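PDB 5LP0: epsin 1 from Danio rerio, which probably binds membranes rich in phosphatidylinositol 4,5-bisphosphate, bends them and promotes formation of clathrin-coated invaginations during receptor-mediated endocytosis. Local coordinates for residues E43-V48 with A81-E86. Residues are numbered along the deposited sequence; the frame is centred on the assembly and turned at random.
Sequences EIMSMV and AQQCRE
Met45 reaches from helix 38-51 to Gln83 and Cys84 of helix 78-86, a helix-helix contact inside the all-helical ENTH domain. At 43-44 the first helix is engaged with other neighbours: Glu43 OE1 is hydrogen-bonded to Ser6 OG, and Ile44 packs on Leu72, Ile31 and Leu34. Of residues 43-48, only Met45 touches the second segment; its CA is 8.6 Å from the CA of Gln83. Its chain leaves with CG beside the backbone N (chi1 -68°) and bends at chi2 and chi3, which curls the methyl CE round toward the second helix. Gln83 comes from the opposite direction with an extended chain, CG anti to its own N (chi1 -179°), and lays its amide oxygen along the methionine: OE1 is 3.4 Å from Met45 CB and 3.7 Å from Met45 CE. These are van der Waals contacts. Met45 CE touches Gln83 at two further points, CD at 4.0 Å and CB at 4.1 Å, and within the two segments the same methyl also meets Cys84 SG at 4.2 Å. Val48, a turn after Ile44, packs on Met69 of helix 59-75, which also touches Met45 and Cys84 and so lies against both helices. The polar need of Gln83 OE1 is met from the next residue of the first helix, by a hydrogen bond from Trp49 NE1 that holds the glutamine tip against Met45.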
# COMPACT_ATOMS: atom_id res chain seq x y z
N GLU A 43 -9.01 -10.13 0.38
CA GLU A 43 -8.99 -9.55 1.74
C GLU A 43 -7.96 -8.42 1.86
O GLU A 43 -8.22 -7.35 2.46
CB GLU A 43 -8.71 -10.64 2.79
CG GLU A 43 -9.81 -11.71 2.89
CD GLU A 43 -9.35 -12.98 3.63
OE1 GLU A 43 -8.13 -13.19 3.80
OE2 GLU A 43 -10.23 -13.78 4.04
N ILE A 44 -6.79 -8.61 1.24
CA ILE A 44 -5.67 -7.69 1.38
C ILE A 44 -6.02 -6.42 0.64
O ILE A 44 -5.96 -5.33 1.20
CB ILE A 44 -4.38 -8.32 0.80
CG1 ILE A 44 -3.86 -9.37 1.77
CG2 ILE A 44 -3.29 -7.23 0.51
CD1 ILE A 44 -2.86 -10.32 1.15
N MET A 45 -6.47 -6.54 -0.58
CA MET A 45 -6.69 -5.39 -1.41
C MET A 45 -7.84 -4.57 -0.86
O MET A 45 -7.77 -3.34 -0.82
CB MET A 45 -6.96 -5.80 -2.85
CG MET A 45 -5.73 -6.40 -3.50
SD MET A 45 -4.24 -5.36 -3.62
CE MET A 45 -4.74 -4.20 -4.90
N SER A 46 -8.89 -5.22 -0.36
CA SER A 46 -10.01 -4.48 0.18
C SER A 46 -9.52 -3.61 1.34
O SER A 46 -9.87 -2.41 1.43
CB SER A 46 -11.10 -5.44 0.65
OG SER A 46 -12.13 -4.70 1.26
N MET A 47 -8.74 -4.21 2.24
CA MET A 47 -8.24 -3.48 3.39
C MET A 47 -7.30 -2.34 2.99
O MET A 47 -7.32 -1.26 3.57
CB MET A 47 -7.58 -4.43 4.39
CG MET A 47 -7.34 -3.77 5.75
SD MET A 47 -8.90 -3.36 6.59
CE MET A 47 -8.71 -1.61 6.94
N VAL A 48 -6.48 -2.54 1.97
CA VAL A 48 -5.57 -1.49 1.54
C VAL A 48 -6.36 -0.32 0.98
O VAL A 48 -6.08 0.85 1.32
CB VAL A 48 -4.52 -2.01 0.52
CG1 VAL A 48 -3.65 -0.85 0.03
CG2 VAL A 48 -3.60 -3.08 1.14
N ALA A 81 -0.70 -5.00 -9.27
CA ALA A 81 -0.51 -3.84 -10.15
C ALA A 81 -1.70 -3.70 -11.10
O ALA A 81 -2.14 -2.60 -11.42
CB ALA A 81 0.82 -3.96 -10.93
N GLN A 82 -2.22 -4.82 -11.58
CA GLN A 82 -3.35 -4.78 -12.47
C GLN A 82 -4.55 -4.14 -11.80
O GLN A 82 -5.22 -3.29 -12.40
CB GLN A 82 -3.73 -6.19 -12.93
CG GLN A 82 -4.56 -6.21 -14.20
CD GLN A 82 -6.03 -5.87 -13.99
OE1 GLN A 82 -6.57 -5.95 -12.87
NE2 GLN A 82 -6.71 -5.50 -15.09
N GLN A 83 -4.85 -4.55 -10.57
CA GLN A 83 -6.01 -3.98 -9.89
C GLN A 83 -5.76 -2.50 -9.57
O GLN A 83 -6.68 -1.67 -9.65
CB GLN A 83 -6.39 -4.77 -8.64
CG GLN A 83 -7.62 -4.18 -7.96
CD GLN A 83 -8.16 -4.98 -6.81
OE1 GLN A 83 -8.30 -4.48 -5.69
NE2 GLN A 83 -8.53 -6.19 -7.08
N CYS A 84 -4.51 -2.15 -9.28
CA CYS A 84 -4.21 -0.75 -8.96
C CYS A 84 -4.41 0.15 -10.19
O CYS A 84 -4.94 1.25 -10.08
CB CYS A 84 -2.79 -0.61 -8.46
SG CYS A 84 -2.54 -1.19 -6.80
N ARG A 85 -4.03 -0.35 -11.36
CA ARG A 85 -4.20 0.40 -12.59
C ARG A 85 -5.69 0.54 -12.90
O ARG A 85 -6.13 1.60 -13.36
CB ARG A 85 -3.47 -0.27 -13.77
CG ARG A 85 -1.96 -0.09 -13.75
CD ARG A 85 -1.31 -0.53 -15.08
NE ARG A 85 -1.30 -1.98 -15.24
CZ ARG A 85 -0.42 -2.79 -14.66
NH1 ARG A 85 0.53 -2.28 -13.89
NH2 ARG A 85 -0.47 -4.11 -14.83
N GLU A 86 -6.45 -0.52 -12.62
CA GLU A 86 -7.91 -0.47 -12.77
C GLU A 86 -8.55 0.56 -11.84
O GLU A 86 -9.57 1.16 -12.17
CB GLU A 86 -8.55 -1.84 -12.49
CG GLU A 86 -8.45 -2.85 -13.61
CD GLU A 86 -9.09 -4.18 -13.24
OE1 GLU A 86 -9.67 -4.29 -12.13
OE2 GLU A 86 -9.01 -5.12 -14.05